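Local coordinates for protein acyltransferase (Streptococcus pneumoniae, PDB 5UG1) that transfers acetyl groups to peptidoglycan, as the C-terminal catalytic domain of O-acetyltransferase A, at residues L89-E94 with Y111-A116; T123-N128 with A161-T166; I9-A14 with T62-P67; T37-N42 with K71-S76; K56-A61 with K83-I88. All blocks are in the same frame, centred on the assembly; numbering follows the deposited sequence.

Interaction 1: L89-E94 with Y111-A116. With NA (sodium ion), chain C.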
# COMPACT_ATOMS: atom_id res chain seq x y z
N LEU A 89 1.53 4.36 3.19
CA LEU A 89 0.71 3.22 3.58
C LEU A 89 -0.52 3.15 2.67
O LEU A 89 -1.29 4.12 2.59
CB LEU A 89 0.30 3.32 5.05
CG LEU A 89 1.43 3.59 6.04
CD1 LEU A 89 0.87 3.82 7.44
CD2 LEU A 89 2.46 2.47 6.04
N VAL A 90 -0.71 2.01 2.00
CA VAL A 90 -1.86 1.80 1.13
C VAL A 90 -2.91 1.00 1.91
O VAL A 90 -2.70 -0.17 2.24
CB VAL A 90 -1.47 1.09 -0.17
CG1 VAL A 90 -2.53 1.35 -1.24
CG2 VAL A 90 -0.10 1.56 -0.65
N THR A 91 -4.05 1.64 2.19
CA THR A 91 -5.07 0.99 3.01
C THR A 91 -5.69 -0.17 2.25
O THR A 91 -5.80 -0.13 1.02
CB THR A 91 -6.16 1.98 3.42
OG1 THR A 91 -6.70 2.62 2.26
CG2 THR A 91 -5.62 3.05 4.43
N PRO A 92 -6.08 -1.24 2.95
CA PRO A 92 -6.65 -2.40 2.27
C PRO A 92 -8.15 -2.24 2.07
O PRO A 92 -8.82 -1.48 2.77
CB PRO A 92 -6.34 -3.55 3.23
CG PRO A 92 -6.33 -2.90 4.57
CD PRO A 92 -5.87 -1.49 4.38
N TYR A 93 -8.68 -3.00 1.11
CA TYR A 93 -10.12 -2.98 0.83
C TYR A 93 -10.64 -4.40 0.62
O TYR A 93 -10.26 -5.07 -0.35
CB TYR A 93 -10.43 -2.13 -0.39
CG TYR A 93 -11.89 -2.15 -0.76
CD1 TYR A 93 -12.83 -1.46 0.00
CD2 TYR A 93 -12.33 -2.86 -1.87
CE1 TYR A 93 -14.18 -1.49 -0.34
CE2 TYR A 93 -13.67 -2.89 -2.22
CZ TYR A 93 -14.59 -2.21 -1.45
OH TYR A 93 -15.93 -2.25 -1.80
N GLU A 94 -11.52 -4.84 1.52
CA GLU A 94 -12.36 -6.03 1.38
C GLU A 94 -13.79 -5.54 1.15
O GLU A 94 -14.41 -4.97 2.06
CB GLU A 94 -12.25 -6.92 2.62
CG GLU A 94 -13.37 -7.95 2.81
CD GLU A 94 -13.38 -9.02 1.72
OE1 GLU A 94 -12.47 -9.87 1.72
OE2 GLU A 94 -14.29 -8.99 0.86
N TYR A 111 -6.93 2.40 11.31
CA TYR A 111 -5.72 2.53 12.13
C TYR A 111 -4.54 3.05 11.31
O TYR A 111 -3.74 3.85 11.82
CB TYR A 111 -5.38 1.18 12.75
CG TYR A 111 -4.33 1.26 13.83
CD1 TYR A 111 -4.59 1.96 15.00
CD2 TYR A 111 -3.10 0.65 13.68
CE1 TYR A 111 -3.65 2.06 15.99
CE2 TYR A 111 -2.14 0.73 14.68
CZ TYR A 111 -2.43 1.44 15.84
OH TYR A 111 -1.50 1.55 16.85
N MET A 112 -4.40 2.60 10.06
CA MET A 112 -3.37 3.13 9.17
C MET A 112 -3.58 4.62 8.91
O MET A 112 -2.61 5.38 8.87
CB MET A 112 -3.37 2.37 7.84
CG MET A 112 -3.09 0.88 7.96
SD MET A 112 -3.50 -0.02 6.45
CE MET A 112 -2.22 0.64 5.37
N ARG A 113 -4.83 5.04 8.74
CA ARG A 113 -5.10 6.47 8.64
C ARG A 113 -4.61 7.21 9.88
O ARG A 113 -4.07 8.31 9.78
CB ARG A 113 -6.60 6.72 8.42
CG ARG A 113 -7.11 6.22 7.07
CD ARG A 113 -8.60 6.44 6.89
NE ARG A 113 -9.08 5.71 5.72
CZ ARG A 113 -9.95 4.70 5.75
NH1 ARG A 113 -10.49 4.30 6.89
NH2 ARG A 113 -10.29 4.10 4.62
N GLU A 114 -4.77 6.61 11.07
CA GLU A 114 -4.36 7.29 12.29
C GLU A 114 -2.85 7.45 12.34
O GLU A 114 -2.34 8.50 12.74
CB GLU A 114 -4.85 6.54 13.53
CG GLU A 114 -6.34 6.30 13.53
CD GLU A 114 -6.91 5.89 14.88
OE1 GLU A 114 -6.30 5.06 15.58
OE2 GLU A 114 -7.98 6.41 15.23
N LEU A 115 -2.13 6.42 11.92
CA LEU A 115 -0.68 6.46 11.91
C LEU A 115 -0.18 7.50 10.91
O LEU A 115 0.75 8.26 11.22
CB LEU A 115 -0.12 5.07 11.59
CG LEU A 115 -0.27 4.01 12.69
CD1 LEU A 115 0.26 2.64 12.22
CD2 LEU A 115 0.45 4.47 13.94
N ALA A 116 -0.79 7.56 9.72
CA ALA A 116 -0.36 8.53 8.72
C ALA A 116 -0.65 9.96 9.17
O ALA A 116 0.18 10.85 8.99
CB ALA A 116 -1.04 8.24 7.38
NA NA C . 1.87 12.12 8.07
O HOH W 1 0.07 12.76 6.65
O HOH W 2 1.52 13.74 9.79
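Met112 lays its thioether end over the backbone of Val90 and Thr91, where strand 86-90 gives way to loop, and it accounts for the largest share of the 313 Å² buried here. Its CG lies anti to the carbonyl carbon (chi1 -60°) and the chain bends at the last torsion (chi3 68°), which turns CE back toward the strand end. There CE sits 3.3 Å from Val90 O and 3.7 Å from Leu89 CB, a methyl group packed against a carbonyl on one hand and a side chain on the other. The sulfur meets a different partner: Met112 SD lies against Pro92 CD, an atom of the proline ring, at 3.5 Å. Nearer the helix, Thr91 CG2 comes within 4.1 Å of Met112 CB, and Leu89 CD1 extends the apolar surface to Leu115 CB at 4.4 Å. The hydroxyl of Thr91 is used elsewhere, bonded to Asp126, and Arg113 of helix 102-118 forms a salt bridge with that same aspartate. One turn past Met112, the carbonyl of Ala116 binds a sodium ion, with Ala116 O 2.3 Å from the metal; Thr119 O, Ile122 O and two waters are its other ligands. The contact thus packs helix 102-118 against the strand that precedes it in the beta-alpha-beta unit 86-90, 102-118, 122-125, while Trp74 of helix 70-80 touches Leu89, Met112 and Leu115.

Interaction 2: T123-N128 with A161-T166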
# COMPACT_ATOMS: atom_id res chain seq x y z
N THR A 123 2.68 9.06 4.78
CA THR A 123 1.60 9.58 3.95
C THR A 123 0.64 8.46 3.61
O THR A 123 1.07 7.33 3.33
CB THR A 123 2.17 10.20 2.64
OG1 THR A 123 3.09 11.26 2.95
CG2 THR A 123 1.05 10.71 1.74
N ILE A 124 -0.68 8.76 3.62
CA ILE A 124 -1.69 7.75 3.32
C ILE A 124 -1.93 7.70 1.81
O ILE A 124 -1.87 8.72 1.12
CB ILE A 124 -3.01 8.04 4.08
CG1 ILE A 124 -3.84 6.75 4.24
CG2 ILE A 124 -3.83 9.12 3.36
CD1 ILE A 124 -3.15 5.71 5.11
N ALA A 125 -2.16 6.49 1.31
CA ALA A 125 -2.71 6.25 -0.03
C ALA A 125 -3.99 5.44 0.18
O ALA A 125 -3.93 4.22 0.35
CB ALA A 125 -1.71 5.51 -0.92
N ASP A 126 -5.14 6.13 0.19
CA ASP A 126 -6.37 5.56 0.74
C ASP A 126 -7.16 4.80 -0.33
O ASP A 126 -8.25 5.18 -0.76
CB ASP A 126 -7.22 6.64 1.39
CG ASP A 126 -8.12 6.09 2.48
OD1 ASP A 126 -8.36 4.86 2.50
OD2 ASP A 126 -8.59 6.89 3.33
N TRP A 127 -6.57 3.68 -0.75
CA TRP A 127 -7.24 2.77 -1.66
C TRP A 127 -8.60 2.33 -1.12
O TRP A 127 -9.58 2.23 -1.87
CB TRP A 127 -6.34 1.56 -1.90
CG TRP A 127 -7.01 0.39 -2.58
CD1 TRP A 127 -7.22 -0.85 -2.05
CD2 TRP A 127 -7.55 0.36 -3.90
NE1 TRP A 127 -7.86 -1.65 -2.97
CE2 TRP A 127 -8.07 -0.93 -4.11
CE3 TRP A 127 -7.64 1.31 -4.93
CZ2 TRP A 127 -8.68 -1.30 -5.32
CZ3 TRP A 127 -8.25 0.93 -6.13
CH2 TRP A 127 -8.76 -0.35 -6.31
N ASN A 128 -8.68 2.06 0.18
CA ASN A 128 -9.95 1.71 0.82
C ASN A 128 -11.03 2.73 0.49
O ASN A 128 -12.14 2.37 0.09
CB ASN A 128 -9.75 1.59 2.33
CG ASN A 128 -11.02 1.25 3.07
OD1 ASN A 128 -11.83 2.12 3.38
ND2 ASN A 128 -11.20 -0.04 3.38
N ALA A 161 -3.21 2.61 -9.22
CA ALA A 161 -1.92 3.25 -9.44
C ALA A 161 -1.99 4.76 -9.18
O ALA A 161 -1.07 5.33 -8.58
CB ALA A 161 -1.43 2.97 -10.86
N ASP A 162 -3.07 5.41 -9.62
CA ASP A 162 -3.17 6.86 -9.45
C ASP A 162 -3.29 7.26 -7.99
O ASP A 162 -2.85 8.35 -7.60
CB ASP A 162 -4.35 7.42 -10.24
CG ASP A 162 -4.08 7.47 -11.74
OD1 ASP A 162 -2.89 7.48 -12.15
OD2 ASP A 162 -5.06 7.50 -12.52
N THR A 163 -3.90 6.40 -7.17
CA THR A 163 -3.99 6.68 -5.74
C THR A 163 -2.60 6.78 -5.13
O THR A 163 -2.30 7.70 -4.36
CB THR A 163 -4.81 5.59 -5.05
OG1 THR A 163 -6.10 5.50 -5.67
CG2 THR A 163 -4.99 5.92 -3.57
N ILE A 164 -1.72 5.84 -5.49
CA ILE A 164 -0.36 5.84 -4.96
C ILE A 164 0.45 7.00 -5.55
O ILE A 164 1.19 7.68 -4.83
CB ILE A 164 0.29 4.47 -5.21
CG1 ILE A 164 -0.36 3.43 -4.28
CG2 ILE A 164 1.81 4.50 -5.01
CD1 ILE A 164 -0.09 2.00 -4.68
N ALA A 165 0.29 7.27 -6.85
CA ALA A 165 0.97 8.43 -7.43
C ALA A 165 0.58 9.71 -6.71
O ALA A 165 1.44 10.56 -6.43
CB ALA A 165 0.64 8.54 -8.92
N THR A 166 -0.70 9.87 -6.38
CA THR A 166 -1.13 11.08 -5.69
C THR A 166 -0.51 11.18 -4.30
O THR A 166 -0.12 12.27 -3.88
CB THR A 166 -2.65 11.13 -5.62
OG1 THR A 166 -3.16 11.26 -6.95
CG2 THR A 166 -3.12 12.31 -4.80
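The chain leaves strand 122-125 through an inverse gamma turn centred on Asp126, closed by a bond from Trp127 N to Ala125 O (2.9 Å), and this turn faces helix 150-171, with the CA atoms of Ala125 and Ile164 5.5 Å apart. This is the C-terminal end of an outermost strand in the parallel sheet of an alpha/beta fold, with the long helix packed on one side. Thr163 has the largest share of the contact. Its methyl CG2 is anti to the backbone N, which sends it onto the turn itself, 3.8 Å from Asp126 N and 3.9 Å from both Ala125 C and Trp127 N. The surface it meets is therefore mainly peptide backbone. Its hydroxyl instead bonds back to Leu159 O within the helix, so the threonine presents carbon to the turn and keeps its polar group satisfied. The Asp126 side chain leaves its backbone pointing away from helix 150-171: it is the N-cap of helix 127-132, and its OD2 is in a salt bridge with Arg113 on helix 102-118. With a side chain as short as that of Ala125 on the strand, the backbones can come close, and the buried surface is a modest 171 Å². Ala125 points its methyl toward the helix and touches Ile164, CB to CG1, at 4.2 Å.

Interaction 3: I9-A14 with T62-P67. With 03S (methanesulfonic acid), chain B.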
# COMPACT_ATOMS: atom_id res chain seq x y z
N ILE A 9 6.49 -2.41 -1.87
CA ILE A 9 6.46 -3.79 -1.39
C ILE A 9 4.99 -4.10 -1.15
O ILE A 9 4.37 -3.52 -0.25
CB ILE A 9 7.26 -3.97 -0.10
CG1 ILE A 9 8.70 -3.48 -0.25
CG2 ILE A 9 7.19 -5.43 0.39
CD1 ILE A 9 9.28 -2.98 1.08
N GLY A 10 4.46 -4.98 -1.95
CA GLY A 10 3.03 -5.17 -2.01
C GLY A 10 2.51 -6.57 -2.18
O GLY A 10 3.25 -7.48 -2.39
N ASP A 11 1.20 -6.66 -2.08
CA ASP A 11 0.45 -7.90 -2.14
C ASP A 11 -0.15 -8.20 -3.52
O ASP A 11 0.17 -7.58 -4.48
CB ASP A 11 -0.60 -7.95 -1.02
CG ASP A 11 -1.66 -6.89 -1.16
OD1 ASP A 11 -1.72 -6.23 -2.15
OD2 ASP A 11 -2.44 -6.72 -0.26
N SER A 12 -1.03 -9.17 -3.58
CA SER A 12 -1.65 -9.56 -4.82
C SER A 12 -2.49 -8.47 -5.45
O SER A 12 -2.64 -8.46 -6.62
CB SER A 12 -2.52 -10.78 -4.61
OG SER A 12 -3.67 -10.44 -3.95
N VAL A 13 -3.05 -7.58 -4.65
CA VAL A 13 -3.81 -6.49 -5.19
C VAL A 13 -2.90 -5.53 -5.95
O VAL A 13 -3.19 -5.15 -7.05
CB VAL A 13 -4.65 -5.79 -4.11
CG1 VAL A 13 -5.46 -4.66 -4.70
CG2 VAL A 13 -5.59 -6.77 -3.47
N ALA A 14 -1.80 -5.17 -5.32
CA ALA A 14 -0.76 -4.42 -5.98
C ALA A 14 -0.21 -5.16 -7.20
O ALA A 14 -0.01 -4.57 -8.24
CB ALA A 14 0.34 -4.08 -5.02
N THR A 62 -0.14 -3.45 1.41
CA THR A 62 -0.56 -4.71 2.01
C THR A 62 -1.72 -4.44 2.95
O THR A 62 -2.08 -3.29 3.22
CB THR A 62 0.57 -5.37 2.82
OG1 THR A 62 0.93 -4.49 3.90
CG2 THR A 62 1.81 -5.68 1.97
N GLY A 63 -2.26 -5.48 3.53
CA GLY A 63 -3.23 -5.31 4.58
C GLY A 63 -4.47 -6.16 4.50
O GLY A 63 -5.07 -6.42 5.48
N VAL A 64 -4.81 -6.60 3.32
CA VAL A 64 -5.97 -7.43 3.14
C VAL A 64 -5.69 -8.89 3.45
O VAL A 64 -6.55 -9.56 3.87
CB VAL A 64 -6.59 -7.24 1.74
CG1 VAL A 64 -5.87 -8.05 0.70
CG2 VAL A 64 -8.07 -7.50 1.74
N ASN A 65 -4.49 -9.37 3.26
CA ASN A 65 -4.13 -10.74 3.64
C ASN A 65 -3.79 -10.83 5.13
O ASN A 65 -2.99 -10.12 5.58
CB ASN A 65 -2.90 -11.19 2.86
CG ASN A 65 -3.20 -11.59 1.46
OD1 ASN A 65 -4.31 -11.94 1.11
ND2 ASN A 65 -2.18 -11.56 0.63
N ASN A 66 -4.40 -11.72 5.87
CA ASN A 66 -4.11 -11.88 7.28
C ASN A 66 -4.36 -10.60 8.11
O ASN A 66 -3.47 -10.13 8.74
CB ASN A 66 -2.64 -12.32 7.41
CG ASN A 66 -2.43 -13.80 7.23
OD1 ASN A 66 -3.28 -14.49 6.70
ND2 ASN A 66 -1.30 -14.29 7.69
N PRO A 67 -5.54 -10.00 8.08
CA PRO A 67 -5.71 -8.68 8.70
C PRO A 67 -5.78 -8.72 10.22
O PRO A 67 -5.73 -7.65 10.84
CB PRO A 67 -7.03 -8.18 8.10
CG PRO A 67 -7.85 -9.48 7.97
CD PRO A 67 -6.83 -10.55 7.60
S10 03S B . -4.06 -10.92 -2.56
O11 03S B . -5.36 -10.26 -2.30
O12 03S B . -3.05 -10.42 -1.60
C13 03S B . -4.23 -12.56 -2.38
O HOH W 3 -2.02 -7.97 2.24
O HOH W 4 -4.50 -4.85 0.60
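The pocket that holds the methanesulfonyl group is built across this contact, with Asp11, Ser12 and Val13 on one segment and Val64 and Asn65 on the other. Ser12 OG is joined covalently to the sulfur, S10, at 1.5 Å. Sulfonyl oxygen O12 is held from both segments: Ser12 N donates to it over 3.1 Å (141° at the hydrogen), and Asn65 ND2 lies 2.7 Å from it in a weak bond bent to 117°. A backbone N-H and an asparagine amide converging on one oxygen resemble the oxyanion hole of SGNH-type serine esterases, and Ser12 probably forms a catalytic triad with His145 and Asp142. The other oxygen, O11, faces methyls: Val13 CG2 at 3.7 Å and Val64 CG1 at 3.8 Å. Behind the serine, the carboxylate of Asp11 divides its work. OD1 caps the helix that starts at Ser12, through weak bonds from Val13 N and Ala14 N. OD2 packs 3.6 Å from Thr62 CA and accepts from two waters. The first water, 2.8 Å from Asp11 OD2, takes the N-H groups of Gly63 and Asn65 in the loop after strand 57-61; the second bridges to Val64 N.

Interaction 4: T37-N42 with K71-S76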
# COMPACT_ATOMS: atom_id res chain seq x y z
N THR A 37 2.05 -10.34 3.14
CA THR A 37 1.31 -9.72 4.22
C THR A 37 2.10 -8.54 4.78
O THR A 37 3.27 -8.33 4.44
CB THR A 37 1.02 -10.72 5.34
OG1 THR A 37 2.23 -11.04 6.03
CG2 THR A 37 0.44 -12.00 4.76
N THR A 38 1.45 -7.76 5.64
CA THR A 38 2.15 -6.68 6.31
C THR A 38 3.33 -7.21 7.11
O THR A 38 4.40 -6.58 7.17
CB THR A 38 1.18 -5.92 7.20
OG1 THR A 38 0.04 -5.54 6.41
CG2 THR A 38 1.88 -4.68 7.82
N LYS A 39 3.17 -8.40 7.70
CA LYS A 39 4.25 -9.06 8.43
C LYS A 39 5.47 -9.30 7.54
O LYS A 39 6.58 -8.91 7.89
CB LYS A 39 3.75 -10.38 9.01
CG LYS A 39 4.72 -11.10 9.94
CD LYS A 39 4.20 -12.51 10.25
CE LYS A 39 5.18 -13.32 11.08
NZ LYS A 39 6.54 -13.36 10.48
N THR A 40 5.27 -9.94 6.39
CA THR A 40 6.43 -10.25 5.54
C THR A 40 6.95 -8.99 4.85
O THR A 40 8.15 -8.91 4.57
CB THR A 40 6.10 -11.34 4.51
OG1 THR A 40 5.08 -10.88 3.62
CG2 THR A 40 5.63 -12.62 5.19
N ALA A 41 6.08 -8.02 4.58
CA ALA A 41 6.53 -6.74 4.03
C ALA A 41 7.48 -6.03 4.99
O ALA A 41 8.45 -5.38 4.56
CB ALA A 41 5.33 -5.85 3.72
N ASN A 42 7.20 -6.11 6.29
CA ASN A 42 8.11 -5.60 7.32
C ASN A 42 9.48 -6.24 7.19
O ASN A 42 10.51 -5.56 7.24
CB ASN A 42 7.51 -5.87 8.70
CG ASN A 42 8.03 -4.93 9.79
OD1 ASN A 42 9.03 -4.24 9.59
ND2 ASN A 42 7.35 -4.90 10.94
N LYS A 71 -3.09 -4.25 14.26
CA LYS A 71 -2.56 -3.29 15.23
C LYS A 71 -1.06 -3.47 15.40
O LYS A 71 -0.28 -2.55 15.13
CB LYS A 71 -3.28 -3.45 16.58
CG LYS A 71 -4.59 -2.72 16.71
CD LYS A 71 -5.23 -3.06 18.07
CE LYS A 71 -6.61 -2.45 18.25
NZ LYS A 71 -7.31 -3.04 19.42
N ASP A 72 -0.62 -4.67 15.81
CA ASP A 72 0.80 -4.91 15.99
C ASP A 72 1.57 -4.78 14.68
O ASP A 72 2.67 -4.22 14.66
CB ASP A 72 1.04 -6.29 16.61
CG ASP A 72 0.65 -6.35 18.08
OD1 ASP A 72 0.34 -5.29 18.66
OD2 ASP A 72 0.64 -7.45 18.66
N ASP A 73 1.00 -5.27 13.58
CA ASP A 73 1.73 -5.25 12.31
C ASP A 73 2.00 -3.82 11.84
O ASP A 73 3.11 -3.50 11.41
CB ASP A 73 0.97 -6.04 11.24
CG ASP A 73 1.34 -7.53 11.23
OD1 ASP A 73 2.50 -7.87 11.54
OD2 ASP A 73 0.47 -8.38 10.92
N TRP A 74 1.00 -2.94 11.92
CA TRP A 74 1.22 -1.59 11.41
C TRP A 74 2.02 -0.76 12.39
O TRP A 74 2.82 0.08 11.96
CB TRP A 74 -0.11 -0.92 11.06
CG TRP A 74 -0.70 -1.51 9.83
CD1 TRP A 74 -1.84 -2.25 9.74
CD2 TRP A 74 -0.15 -1.45 8.51
NE1 TRP A 74 -2.04 -2.64 8.43
CE2 TRP A 74 -1.01 -2.16 7.66
CE3 TRP A 74 1.00 -0.85 7.96
CZ2 TRP A 74 -0.77 -2.29 6.30
CZ3 TRP A 74 1.22 -0.97 6.61
CH2 TRP A 74 0.35 -1.69 5.79
N ASP A 75 1.80 -0.96 13.69
CA ASP A 75 2.71 -0.39 14.68
C ASP A 75 4.15 -0.79 14.39
O ASP A 75 5.06 0.04 14.40
CB ASP A 75 2.33 -0.85 16.08
CG ASP A 75 1.16 -0.11 16.65
OD1 ASP A 75 0.71 0.89 16.03
OD2 ASP A 75 0.69 -0.52 17.74
N SER A 76 4.37 -2.08 14.11
CA SER A 76 5.72 -2.58 13.97
C SER A 76 6.39 -2.05 12.70
O SER A 76 7.55 -1.63 12.74
CB SER A 76 5.72 -4.11 13.95
OG SER A 76 7.05 -4.58 13.82
O HOH W 5 0.44 -9.61 8.52
O HOH W 6 4.93 -7.03 11.51
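Two torsions set this contact: Thr38 holds CG2 anti to its own N, and Trp74 has chi1 -72°, which swings the indole back toward helix 38-50 although its CB starts out pointing away. Together they put the threonine methyl over the six-membered ring, 3.6 Å from Thr38 CG2 to the Trp74 ring centroid and 3° off the ring normal, a nearly perfect CH-pi contact. The setting is a pair of near-parallel helices on one side of the alpha/beta sheet; the axes of the short segments approach to 9.5 Å at an angle of 23°. The Thr38 hydroxyl lies 3.4 Å from Trp74 CZ2, while the Thr38 and Thr62 hydroxyls are hydrogen-bonded to each other, linking the helix start to the loop after strand 57-61. Asp73, one residue earlier, offers its CB to the same methyl at 3.8 Å. Its carboxylate reaches helix 38-50 through water: OD2 receives a bond from a water that accepts Lys39 N, and OD1 is bonded by another that accepts Asn42 ND2. The Lys39 ammonium pairs with Glu43; Lys39 NZ lies 6.9 Å from Asp73 OD1. A water-linked carboxylate near the first turn of helix 38-50 probably interacts favourably with the helix dipole. That turn is fastened by a capping box, with Thr40 N donating to Thr37 OG1 and Thr37 N to Thr40 OG1. Further along, Asn42 ND2 makes a direct but weak, bent bond to Ser76 OG, 2.9 Å long.

Interaction 5: K56-A61 with K83-I88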
# COMPACT_ATOMS: atom_id res chain seq x y z
N LYS A 56 14.62 5.99 -0.90
CA LYS A 56 14.10 6.95 0.07
C LYS A 56 12.62 6.71 0.37
O LYS A 56 12.21 6.72 1.53
CB LYS A 56 14.30 8.38 -0.43
CG LYS A 56 13.85 9.41 0.59
CD LYS A 56 14.03 10.80 0.09
CE LYS A 56 12.76 11.31 -0.56
NZ LYS A 56 12.93 12.72 -1.04
N THR A 57 11.80 6.55 -0.66
CA THR A 57 10.36 6.43 -0.46
C THR A 57 9.97 4.96 -0.52
O THR A 57 10.28 4.26 -1.49
CB THR A 57 9.59 7.24 -1.50
OG1 THR A 57 10.16 8.56 -1.58
CG2 THR A 57 8.15 7.36 -1.10
N VAL A 58 9.28 4.50 0.53
CA VAL A 58 8.84 3.12 0.68
C VAL A 58 7.32 3.09 0.65
O VAL A 58 6.66 3.81 1.41
CB VAL A 58 9.37 2.51 2.00
CG1 VAL A 58 9.05 1.02 2.07
CG2 VAL A 58 10.87 2.78 2.15
N VAL A 59 6.76 2.27 -0.23
CA VAL A 59 5.32 2.10 -0.32
C VAL A 59 4.97 0.70 0.17
O VAL A 59 5.42 -0.29 -0.41
CB VAL A 59 4.80 2.33 -1.75
CG1 VAL A 59 3.27 2.35 -1.73
CG2 VAL A 59 5.35 3.65 -2.31
N ILE A 60 4.16 0.63 1.23
CA ILE A 60 3.71 -0.63 1.81
C ILE A 60 2.27 -0.83 1.34
O ILE A 60 1.35 -0.18 1.85
CB ILE A 60 3.81 -0.62 3.34
CG1 ILE A 60 5.24 -0.31 3.81
CG2 ILE A 60 3.31 -1.97 3.93
CD1 ILE A 60 6.35 -1.24 3.21
N ALA A 61 2.08 -1.71 0.37
CA ALA A 61 0.76 -1.94 -0.24
C ALA A 61 0.27 -3.33 0.15
O ALA A 61 0.26 -4.27 -0.65
CB ALA A 61 0.84 -1.75 -1.77
N LYS A 83 15.76 5.08 9.50
CA LYS A 83 16.05 6.50 9.37
C LYS A 83 16.33 6.84 7.92
O LYS A 83 16.98 6.07 7.20
CB LYS A 83 17.26 6.86 10.24
CG LYS A 83 16.97 6.84 11.72
CD LYS A 83 18.20 7.23 12.55
CE LYS A 83 18.86 6.01 13.20
NZ LYS A 83 19.93 6.39 14.18
N GLY A 84 15.83 8.00 7.48
CA GLY A 84 16.14 8.53 6.18
C GLY A 84 15.10 8.25 5.11
O GLY A 84 15.32 8.62 3.95
N HIS A 85 13.99 7.62 5.47
CA HIS A 85 12.97 7.23 4.51
C HIS A 85 11.67 7.97 4.79
O HIS A 85 11.41 8.42 5.91
CB HIS A 85 12.72 5.72 4.57
CG HIS A 85 13.92 4.91 4.19
ND1 HIS A 85 14.20 4.55 2.89
CD2 HIS A 85 14.92 4.39 4.94
CE1 HIS A 85 15.31 3.84 2.86
NE2 HIS A 85 15.77 3.73 4.09
N HIS A 86 10.86 8.09 3.75
CA HIS A 86 9.45 8.43 3.87
C HIS A 86 8.65 7.20 3.48
O HIS A 86 9.05 6.44 2.60
CB HIS A 86 9.08 9.62 2.98
CG HIS A 86 7.74 10.21 3.30
ND1 HIS A 86 7.59 11.35 4.06
CD2 HIS A 86 6.48 9.83 2.95
CE1 HIS A 86 6.30 11.64 4.17
NE2 HIS A 86 5.61 10.73 3.51
N MET A 87 7.53 7.00 4.15
CA MET A 87 6.76 5.77 4.01
C MET A 87 5.34 6.11 3.60
O MET A 87 4.74 7.04 4.14
CB MET A 87 6.76 4.99 5.33
CG MET A 87 6.10 3.64 5.30
SD MET A 87 6.08 2.96 6.98
CE MET A 87 6.66 1.32 6.60
N ILE A 88 4.82 5.37 2.63
CA ILE A 88 3.43 5.51 2.19
C ILE A 88 2.68 4.23 2.53
O ILE A 88 3.14 3.13 2.19
CB ILE A 88 3.37 5.84 0.70
CG1 ILE A 88 3.93 7.24 0.49
CG2 ILE A 88 1.96 5.74 0.17
CD1 ILE A 88 3.97 7.61 -0.90
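The imidazole of His85 meets Lys56 O at its edge, near the ring plane, while Val58 CG2 approaches the ring obliquely, 3.8 Å from His85 ND1. The edge contact includes a weak bond, His85 ND1 to Lys56 O, 3.2 Å long with 134° at the hydrogen. That carbonyl also takes His86 N at 2.9 Å, the donor tilted 29° from its plane, so it serves two neighbouring residues where the strands begin to pair. From there the bonds become straighter. Val58 N donates to His86 O, Ile88 N to Val58 O at 2.7 Å, and Ile60 N to Ile88 O with an angle of 172°; each of these three lies close to the C=O axis. The other ring, His86, bonds to Thr123 on the next strand. Thr57, Val59, His86 and Ile88 share one face of the sheet, where Val59 CG1 and Ile88 CG2 lie side by side at 4.1 Å. Val58 and Met87 occupy the reverse face; there Met87 bends at chi3 and brings CE 3.5 Å from Ile60 CG1. The bonds show parallel pairing; joined through helix 70-80, the two strands form a beta-alpha-beta crossover.

Overall arrangement
Along the chain, interactions 3, 4 and 5 are interleaved, their segments alternating, whereas interactions 1 and 2 follow in series. Interaction 5 joins the middle strand of the five-stranded parallel sheet, 57-61, to its neighbour 86-90. Interaction 1 continues on strand 86-90, its centre about 14 Å away, and interaction 2 uses the neighbouring strand 122-125. Interaction 3 lies at the C-terminal ends of strands 6-10 and 57-61, about 11 Å between centres from both interactions 1 and 4. Interactions 2 and 4 are farthest apart, about 19 Å between centres and without touching, on opposite sides of the chain's centre. The sheet therefore connects two helical layers, while loops after its strands build the sulfonylated serine site.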